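Local coordinates for putative peptidyl-arginine deiminase (Chlorobium tepidum, PDB 1XKN), which probably hydrolyses the guanidinium group of agmatine or peptidyl-arginine, releasing ammonia, at residues Phe289-Thr294 / Gln315-Arg320; Leu203-Gly208 / Lys254-Leu259; Leu169-Cys174 / Asp219-Phe224. All blocks are in the same frame, centred on the assembly; numbering follows the deposited sequence.

Contact 1. Residues Phe289-Thr294 / Gln315-Arg320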
loop_
_atom_site.group_PDB
_atom_site.type_symbol
_atom_site.label_atom_id
_atom_site.label_comp_id
_atom_site.label_asym_id
_atom_site.label_seq_id
_atom_site.Cartn_x
_atom_site.Cartn_y
_atom_site.Cartn_z
ATOM N N PHE A 289 -2.903 -6.772 1.828
ATOM C CA PHE A 289 -2.160 -7.059 3.051
ATOM C C PHE A 289 -0.923 -6.166 3.099
ATOM O O PHE A 289 -0.551 -5.550 2.100
ATOM C CB PHE A 289 -1.732 -8.537 3.083
ATOM C CG PHE A 289 -0.814 -8.944 1.949
ATOM C CD1 PHE A 289 0.551 -8.671 2.001
ATOM C CD2 PHE A 289 -1.322 -9.592 0.828
ATOM C CE1 PHE A 289 1.396 -9.042 0.952
ATOM C CE2 PHE A 289 -0.489 -9.968 -0.227
ATOM C CZ PHE A 289 0.875 -9.691 -0.167
ATOM N N TYR A 290 -0.290 -6.086 4.265
ATOM C CA TYR A 290 0.913 -5.278 4.405
ATOM C C TYR A 290 2.039 -6.122 4.983
ATOM O O TYR A 290 1.847 -6.834 5.973
ATOM C CB TYR A 290 0.656 -4.077 5.322
ATOM C CG TYR A 290 1.899 -3.252 5.588
ATOM C CD1 TYR A 290 2.558 -2.590 4.548
ATOM C CD2 TYR A 290 2.418 -3.131 6.875
ATOM C CE1 TYR A 290 3.700 -1.827 4.785
ATOM C CE2 TYR A 290 3.565 -2.369 7.125
ATOM C CZ TYR A 290 4.196 -1.722 6.079
ATOM O OH TYR A 290 5.319 -0.968 6.329
ATOM N N ILE A 291 3.213 -6.047 4.361
ATOM C CA ILE A 291 4.371 -6.796 4.834
ATOM C C ILE A 291 5.183 -5.897 5.766
ATOM O O ILE A 291 5.643 -4.836 5.352
ATOM C CB ILE A 291 5.296 -7.219 3.667
ATOM C CG1 ILE A 291 4.508 -8.008 2.618
ATOM C CG2 ILE A 291 6.449 -8.065 4.206
ATOM C CD1 ILE A 291 5.218 -8.084 1.268
ATOM N N ALA A 292 5.333 -6.309 7.023
ATOM C CA ALA A 292 6.122 -5.559 8.000
ATOM C C ALA A 292 7.382 -6.378 8.275
ATOM O O ALA A 292 7.545 -7.458 7.711
ATOM C CB ALA A 292 5.324 -5.357 9.284
ATOM N N ASN A 293 8.266 -5.889 9.140
ATOM C CA ASN A 293 9.499 -6.619 9.424
ATOM C C ASN A 293 9.304 -8.009 10.020
ATOM O O ASN A 293 9.883 -8.980 9.537
ATOM C CB ASN A 293 10.411 -5.800 10.347
ATOM C CG ASN A 293 11.031 -4.604 9.653
ATOM O OD1 ASN A 293 10.904 -4.433 8.438
ATOM N ND2 ASN A 293 11.720 -3.768 10.424
ATOM N N THR A 294 8.484 -8.116 11.059
ATOM C CA THR A 294 8.278 -9.408 11.711
ATOM C C THR A 294 6.896 -10.015 11.515
ATOM O O THR A 294 6.643 -11.142 11.945
ATOM C CB THR A 294 8.508 -9.304 13.225
ATOM O OG1 THR A 294 7.476 -8.499 13.806
ATOM C CG2 THR A 294 9.851 -8.673 13.510
ATOM N N GLN A 315 2.736 -19.229 4.075
ATOM C CA GLN A 315 3.618 -20.062 3.258
ATOM C C GLN A 315 4.572 -19.164 2.467
ATOM O O GLN A 315 5.748 -19.493 2.289
ATOM C CB GLN A 315 2.786 -20.919 2.301
ATOM C CG GLN A 315 1.968 -21.999 2.998
ATOM C CD GLN A 315 0.778 -22.466 2.175
ATOM O OE1 GLN A 315 0.728 -22.266 0.960
ATOM N NE2 GLN A 315 -0.185 -23.100 2.836
ATOM N N CYS A 316 4.065 -18.023 2.005
ATOM C CA CYS A 316 4.875 -17.076 1.241
ATOM C C CYS A 316 5.902 -16.340 2.102
ATOM O O CYS A 316 6.949 -15.923 1.605
ATOM C CB CYS A 316 3.977 -16.050 0.544
ATOM S SG CYS A 316 2.901 -16.733 -0.746
ATOM N N PHE A 317 5.592 -16.172 3.384
ATOM C CA PHE A 317 6.485 -15.480 4.315
ATOM C C PHE A 317 6.682 -16.344 5.556
ATOM O O PHE A 317 6.211 -16.007 6.640
ATOM C CB PHE A 317 5.879 -14.130 4.717
ATOM C CG PHE A 317 5.610 -13.220 3.555
ATOM C CD1 PHE A 317 4.341 -13.141 2.988
ATOM C CD2 PHE A 317 6.639 -12.459 3.008
ATOM C CE1 PHE A 317 4.100 -12.314 1.893
ATOM C CE2 PHE A 317 6.408 -11.631 1.915
ATOM C CZ PHE A 317 5.137 -11.559 1.355
ATOM N N PRO A 318 7.409 -17.461 5.416
ATOM C CA PRO A 318 7.661 -18.383 6.528
ATOM C C PRO A 318 8.451 -17.822 7.709
ATOM O O PRO A 318 8.386 -18.362 8.815
ATOM C CB PRO A 318 8.375 -19.546 5.848
ATOM C CG PRO A 318 9.156 -18.870 4.772
ATOM C CD PRO A 318 8.164 -17.862 4.215
ATOM N N LYS A 319 9.189 -16.742 7.476
ATOM C CA LYS A 319 9.997 -16.128 8.525
ATOM C C LYS A 319 9.243 -15.061 9.320
ATOM O O LYS A 319 9.779 -14.496 10.274
ATOM C CB LYS A 319 11.266 -15.529 7.906
ATOM C CG LYS A 319 12.228 -16.576 7.347
ATOM C CD LYS A 319 13.360 -15.964 6.523
ATOM C CE LYS A 319 12.860 -15.448 5.179
ATOM N NZ LYS A 319 13.968 -15.022 4.270
ATOM N N ARG A 320 7.995 -14.801 8.940
ATOM C CA ARG A 320 7.185 -13.791 9.613
ATOM C C ARG A 320 5.919 -14.394 10.216
ATOM O O ARG A 320 5.550 -15.524 9.901
ATOM C CB ARG A 320 6.778 -12.699 8.619
ATOM C CG ARG A 320 7.920 -11.866 8.047
ATOM C CD ARG A 320 7.364 -10.899 7.012
ATOM N NE ARG A 320 8.266 -9.804 6.664
ATOM C CZ ARG A 320 9.229 -9.876 5.751
ATOM N NH1 ARG A 320 9.983 -8.815 5.508
ATOM N NH2 ARG A 320 9.441 -11.003 5.081
HETATM O O HOH W 1 10.227 -5.878 6.124
#
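Arg320 NE donates to Ala292 O over 2.7 Å, in a bond that is close to straight (164° at the hydrogen). The oxygen sits at the edge of the guanidinium, near its plane, and NE meets it almost along the C=O axis. Arg320 gets there with CG set opposite its own carbonyl carbon (chi1 -65°) and then a chain extended from CG to NE. On the way CB passes Thr294 O at 3.7 Å, so the aliphatic part runs alongside the backbone that NE finally grips. Ile291 CG2 lies over one face of the guanidinium, shifted toward the rim and 3.5 Å from NE. The two side chains cross at about a right angle. NH1 bonds to Trp12 O and gives a proton to a water 3.0 Å away. That water also lies within bonding distance of Asn293 OD1 and can donate to it; OD1 accepts from His15 N as well. The other branch of Ile291 faces Phe317, with CD1 at 3.5 Å from CZ. Ile291 therefore wedges between a ring and a guanidinium. Phe289 CE1 adds a looser contact, 4.3 Å from Phe317 CE1. Phe317 is the first residue past helix 305-316 and starts a type I turn that ends at Arg320. This is the return of a beta-alpha-beta crossover, strand 295-300 to helix 305-316 to strand 321-326, as in the pentein fold of guanidine-modifying enzymes.

Contact 2. Residues Leu203-Gly208 / Lys254-Leu259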
loop_
_atom_site.group_PDB
_atom_site.type_symbol
_atom_site.label_atom_id
_atom_site.label_comp_id
_atom_site.label_asym_id
_atom_site.label_seq_id
_atom_site.Cartn_x
_atom_site.Cartn_y
_atom_site.Cartn_z
ATOM N N LEU A 203 4.886 -4.370 -15.960
ATOM C CA LEU A 203 3.948 -5.441 -16.271
ATOM C C LEU A 203 2.535 -4.900 -16.105
ATOM O O LEU A 203 2.088 -4.636 -14.986
ATOM C CB LEU A 203 4.174 -6.617 -15.319
ATOM C CG LEU A 203 5.572 -7.238 -15.294
ATOM C CD1 LEU A 203 5.666 -8.227 -14.147
ATOM C CD2 LEU A 203 5.860 -7.925 -16.623
ATOM N N TRP A 204 1.830 -4.743 -17.218
ATOM C CA TRP A 204 0.477 -4.202 -17.186
ATOM C C TRP A 204 -0.653 -5.215 -17.106
ATOM O O TRP A 204 -0.927 -5.926 -18.075
ATOM C CB TRP A 204 0.229 -3.319 -18.412
ATOM C CG TRP A 204 1.093 -2.111 -18.498
ATOM C CD1 TRP A 204 2.356 -2.035 -19.008
ATOM C CD2 TRP A 204 0.742 -0.783 -18.091
ATOM N NE1 TRP A 204 2.814 -0.736 -18.948
ATOM C CE2 TRP A 204 1.843 0.050 -18.384
ATOM C CE3 TRP A 204 -0.398 -0.219 -17.501
ATOM C CZ2 TRP A 204 1.838 1.420 -18.114
ATOM C CZ3 TRP A 204 -0.403 1.147 -17.231
ATOM C CH2 TRP A 204 0.711 1.950 -17.537
ATOM N N LEU A 205 -1.315 -5.273 -15.954
ATOM C CA LEU A 205 -2.459 -6.164 -15.785
ATOM C C LEU A 205 -3.673 -5.394 -16.298
ATOM O O LEU A 205 -3.546 -4.238 -16.707
ATOM C CB LEU A 205 -2.650 -6.539 -14.315
ATOM C CG LEU A 205 -1.516 -7.372 -13.706
ATOM C CD1 LEU A 205 -1.823 -7.651 -12.237
ATOM C CD2 LEU A 205 -1.373 -8.678 -14.476
ATOM N N GLY A 206 -4.845 -6.018 -16.260
ATOM C CA GLY A 206 -6.034 -5.364 -16.778
ATOM C C GLY A 206 -6.942 -4.612 -15.826
ATOM O O GLY A 206 -6.579 -3.563 -15.289
ATOM N N ASP A 207 -8.145 -5.145 -15.640
ATOM C CA ASP A 207 -9.142 -4.533 -14.768
ATOM C C ASP A 207 -8.969 -4.971 -13.320
ATOM O O ASP A 207 -8.293 -5.959 -13.035
ATOM C CB ASP A 207 -10.549 -4.909 -15.241
ATOM C CG ASP A 207 -10.915 -4.261 -16.565
ATOM O OD1 ASP A 207 -11.868 -4.739 -17.212
ATOM O OD2 ASP A 207 -10.261 -3.270 -16.948
ATOM N N GLY A 208 -9.591 -4.223 -12.415
ATOM C CA GLY A 208 -9.519 -4.537 -10.998
ATOM C C GLY A 208 -10.776 -5.238 -10.516
ATOM O O GLY A 208 -11.499 -5.835 -11.318
ATOM N N LYS A 254 0.346 -15.757 -16.099
ATOM C CA LYS A 254 0.962 -17.030 -16.451
ATOM C C LYS A 254 1.780 -16.955 -17.742
ATOM O O LYS A 254 2.455 -17.918 -18.105
ATOM C CB LYS A 254 -0.110 -18.121 -16.557
ATOM C CG LYS A 254 -0.716 -18.519 -15.211
ATOM C CD LYS A 254 0.262 -19.325 -14.363
ATOM C CE LYS A 254 0.463 -20.724 -14.930
ATOM N NZ LYS A 254 -0.795 -21.527 -14.883
ATOM N N THR A 255 1.723 -15.813 -18.425
ATOM C CA THR A 255 2.483 -15.621 -19.661
ATOM C C THR A 255 3.572 -14.566 -19.464
ATOM O O THR A 255 4.393 -14.338 -20.354
ATOM C CB THR A 255 1.593 -15.148 -20.831
ATOM O OG1 THR A 255 1.187 -13.793 -20.612
ATOM C CG2 THR A 255 0.355 -16.031 -20.957
HETATM N N MSE A 256 3.571 -13.915 -18.302
HETATM C CA MSE A 256 4.556 -12.875 -18.007
HETATM C C MSE A 256 5.857 -13.458 -17.475
HETATM O O MSE A 256 5.864 -14.482 -16.790
HETATM C CB MSE A 256 3.980 -11.875 -17.005
HETATM C CG MSE A 256 2.790 -11.111 -17.541
HETATM SE SE MSE A 256 2.026 -9.931 -16.229
HETATM C CE MSE A 256 1.556 -8.463 -17.399
ATOM N N THR A 257 6.964 -12.796 -17.790
ATOM C CA THR A 257 8.272 -13.271 -17.361
ATOM C C THR A 257 9.105 -12.190 -16.691
ATOM O O THR A 257 8.798 -11.003 -16.787
ATOM C CB THR A 257 9.074 -13.782 -18.558
ATOM O OG1 THR A 257 9.220 -12.721 -19.512
ATOM C CG2 THR A 257 8.363 -14.958 -19.212
ATOM N N GLY A 258 10.164 -12.621 -16.016
ATOM C CA GLY A 258 11.054 -11.685 -15.363
ATOM C C GLY A 258 12.044 -11.175 -16.388
ATOM O O GLY A 258 11.921 -11.474 -17.580
ATOM N N LEU A 259 13.030 -10.407 -15.941
ATOM C CA LEU A 259 14.031 -9.872 -16.860
ATOM C C LEU A 259 14.804 -10.998 -17.548
ATOM O O LEU A 259 15.280 -10.837 -18.675
ATOM C CB LEU A 259 14.996 -8.955 -16.104
ATOM C CG LEU A 259 14.363 -7.767 -15.370
ATOM C CD1 LEU A 259 15.427 -7.022 -14.585
ATOM C CD2 LEU A 259 13.690 -6.847 -16.376
#
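The edge strand 201-205 of a three-stranded mixed sheet is covered here by the loop that follows helix 243-253, and Met256 of that loop lies against Leu203, Trp204 and Leu205. Met256 is present as selenomethionine. Its CG stands opposite its carbonyl carbon (chi1 -64°) and chi2 continues the extension as far as SE, so the chain reaches straight from the loop toward the strand. It bends only at chi3 (143°), which turns the terminal methyl CE toward the strand backbone at Trp204. CE comes to 3.6 Å from Trp204 O and 3.7 Å from Trp204 N. It also touches Leu203 CB at 3.8 Å. The selenium meets Leu205 from the other flank, with SE at 4.0 Å from CD2. Leu203 and Leu205 thus hold the tip of Met256 between them, and the backbone N and O of Trp204 lie beneath the methyl. The side chains that meet are apolar, and no hydrogen bond joins the two segments. Sheets of this kind, with an antiparallel pair and a parallel pair, surround the centre of the pentein fold, and this loop covers one of them well away from the middle of the chain. The Trp204 side chain starts off away from the loop. Its NE1 bonds to Glu190 OE2, and its ring makes a cation-pi contact with Lys186. Leu205 also packs on Leu252 and Leu253 at the end of helix 243-253. Next to Met256, Thr257 O is 4.3 Å from Leu203 CD2 and accepts from Lys201 NZ.

Contact 3. Residues Leu169-Cys174 / Asp219-Phe224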
loop_
_atom_site.group_PDB
_atom_site.type_symbol
_atom_site.label_atom_id
_atom_site.label_comp_id
_atom_site.label_asym_id
_atom_site.label_seq_id
_atom_site.Cartn_x
_atom_site.Cartn_y
_atom_site.Cartn_z
ATOM N N LEU A 169 4.625 -4.032 -11.212
ATOM C CA LEU A 169 3.308 -4.535 -11.585
ATOM C C LEU A 169 2.275 -3.428 -11.386
ATOM O O LEU A 169 2.277 -2.745 -10.361
ATOM C CB LEU A 169 2.956 -5.737 -10.703
ATOM C CG LEU A 169 1.675 -6.509 -11.008
ATOM C CD1 LEU A 169 1.826 -7.211 -12.349
ATOM C CD2 LEU A 169 1.402 -7.530 -9.906
ATOM N N THR A 170 1.393 -3.249 -12.365
ATOM C CA THR A 170 0.361 -2.217 -12.270
ATOM C C THR A 170 -0.857 -2.636 -13.088
ATOM O O THR A 170 -0.927 -3.772 -13.557
ATOM C CB THR A 170 0.900 -0.854 -12.775
ATOM O OG1 THR A 170 -0.039 0.183 -12.466
ATOM C CG2 THR A 170 1.129 -0.886 -14.282
ATOM N N THR A 171 -1.824 -1.738 -13.248
ATOM C CA THR A 171 -3.008 -2.067 -14.036
ATOM C C THR A 171 -3.299 -0.985 -15.055
ATOM O O THR A 171 -3.073 0.204 -14.812
ATOM C CB THR A 171 -4.277 -2.236 -13.168
ATOM O OG1 THR A 171 -4.626 -0.979 -12.579
ATOM C CG2 THR A 171 -4.049 -3.267 -12.078
ATOM N N THR A 172 -3.806 -1.407 -16.205
ATOM C CA THR A 172 -4.163 -0.478 -17.262
ATOM C C THR A 172 -5.371 0.323 -16.789
ATOM O O THR A 172 -5.474 1.522 -17.039
ATOM C CB THR A 172 -4.511 -1.241 -18.553
ATOM O OG1 THR A 172 -3.331 -1.882 -19.052
ATOM C CG2 THR A 172 -5.056 -0.294 -19.611
ATOM N N ALA A 173 -6.273 -0.348 -16.080
ATOM C CA ALA A 173 -7.476 0.295 -15.574
ATOM C C ALA A 173 -7.176 1.557 -14.774
ATOM O O ALA A 173 -7.900 2.547 -14.875
ATOM C CB ALA A 173 -8.273 -0.685 -14.719
ATOM N N CYS A 174 -6.112 1.534 -13.979
ATOM C CA CYS A 174 -5.783 2.698 -13.171
ATOM C C CYS A 174 -4.796 3.662 -13.823
ATOM O O CYS A 174 -5.134 4.817 -14.079
ATOM C CB CYS A 174 -5.246 2.253 -11.807
ATOM S SG CYS A 174 -4.859 3.612 -10.678
ATOM N N ASP A 219 -3.060 -3.234 -5.883
ATOM C CA ASP A 219 -2.949 -3.759 -4.523
ATOM C C ASP A 219 -4.236 -4.349 -3.938
ATOM O O ASP A 219 -4.302 -4.659 -2.750
ATOM C CB ASP A 219 -2.320 -2.716 -3.576
ATOM C CG ASP A 219 -3.296 -1.658 -3.089
ATOM O OD1 ASP A 219 -4.397 -1.528 -3.654
ATOM O OD2 ASP A 219 -2.942 -0.941 -2.119
ATOM N N ASP A 220 -5.262 -4.510 -4.771
ATOM C CA ASP A 220 -6.497 -5.144 -4.316
ATOM C C ASP A 220 -6.605 -6.448 -5.100
ATOM O O ASP A 220 -7.611 -7.153 -5.016
ATOM C CB ASP A 220 -7.733 -4.280 -4.613
ATOM C CG ASP A 220 -7.992 -3.231 -3.546
ATOM O OD1 ASP A 220 -7.623 -3.460 -2.378
ATOM O OD2 ASP A 220 -8.589 -2.185 -3.877
HETATM N N MSE A 221 -5.546 -6.788 -5.833
HETATM C CA MSE A 221 -5.578 -7.973 -6.683
HETATM C C MSE A 221 -4.309 -8.829 -6.795
HETATM O O MSE A 221 -4.357 -10.043 -6.604
HETATM C CB MSE A 221 -6.014 -7.515 -8.079
HETATM C CG MSE A 221 -6.116 -8.586 -9.136
HETATM SE SE MSE A 221 -6.925 -7.824 -10.717
HETATM C CE MSE A 221 -5.570 -6.516 -11.132
ATOM N N ALA A 222 -3.184 -8.197 -7.121
ATOM C CA ALA A 222 -1.928 -8.915 -7.300
ATOM C C ALA A 222 -0.775 -8.225 -6.584
ATOM O O ALA A 222 -0.691 -6.992 -6.563
ATOM C CB ALA A 222 -1.625 -9.046 -8.784
ATOM N N ARG A 223 0.122 -9.026 -6.010
ATOM C CA ARG A 223 1.259 -8.499 -5.253
ATOM C C ARG A 223 2.509 -9.372 -5.363
ATOM O O ARG A 223 2.423 -10.596 -5.370
ATOM C CB ARG A 223 0.889 -8.416 -3.766
ATOM C CG ARG A 223 -0.348 -7.594 -3.425
ATOM C CD ARG A 223 -0.039 -6.106 -3.445
ATOM N NE ARG A 223 1.101 -5.790 -2.590
ATOM C CZ ARG A 223 1.062 -5.771 -1.262
ATOM N NH1 ARG A 223 2.155 -5.484 -0.571
ATOM N NH2 ARG A 223 -0.073 -6.018 -0.628
ATOM N N PHE A 224 3.677 -8.742 -5.445
ATOM C CA PHE A 224 4.918 -9.509 -5.467
ATOM C C PHE A 224 5.135 -9.964 -4.022
ATOM O O PHE A 224 4.872 -9.200 -3.095
ATOM C CB PHE A 224 6.103 -8.634 -5.894
ATOM C CG PHE A 224 6.337 -8.604 -7.374
ATOM C CD1 PHE A 224 6.786 -9.743 -8.040
ATOM C CD2 PHE A 224 6.092 -7.448 -8.106
ATOM C CE1 PHE A 224 6.983 -9.733 -9.417
ATOM C CE2 PHE A 224 6.285 -7.427 -9.478
ATOM C CZ PHE A 224 6.732 -8.572 -10.139
#
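Leu169 and Ala222 meet where two strands of different sheets face each other in the pentein fold. Strands 169-171 and 222-224 run nearly antiparallel, at 164°, but their axes stay 8.1 Å apart. Side chains fill the gap, and no hydrogen bond crosses it. Leu169 does most of the work. Its CB lies 3.9 Å from Phe224 CE2, approaching the ring at a slant. CG is turned opposite the backbone N (chi1 -174°), which carries the branch out toward strand 222-226. There the two methyls part. CD2 goes on to Ala222, ending 3.6 Å from its CB and 4.0 Å from its O. CD1 turns back to the side of strand 201-205, where it packs on Leu205. One leucine so joins its own sheet to the next. Val230 of strand 229-233 adds to the same apolar cluster, touching Leu169, Ala222 and Phe224. Arg223 points its CB the other way, and its guanidinium forms salt bridges with Asp161 and Glu11. Two residues on from Leu169, Thr171 also faces the second segment. Met221, a selenomethionine, bends at chi3 to bring its methyl to this threonine, and the two side chains meet at a slant. Thr171 splits its branches between two tasks. It is the N-cap residue of helix 172-175, and its OG1 accepts from Cys174 N at 3.2 Å, with 147° at the hydrogen. The same OG1 also bonds to Gly216 O. The methyl is left for the contact, and Thr171 CG2 lies 3.7 Å from Met221 CE.

How the contacts relate
Contacts 2 and 3 are neighbours, with centres about 9 Å apart, and their segments alternate along the chain: 169-174, 203-208, 219-224, 254-259. They share one sheet, in which strands 167-171 and 201-205 pair in parallel. Contact 3 faces the sheet of strand 222-226; contact 2 lies on the shared sheet's edge strand. Contact 1 follows later in the chain, in a third sheet. Its centre lies about 19 Å from that of contact 3 and 23 Å from that of contact 2. It touches contact 3, through a probable hydrogen bond from Arg223 NH2 to Phe289 O. In this pentein-type domain contact 3 joins two sheets, contact 2 packs a loop on one, and contact 1 stays within another.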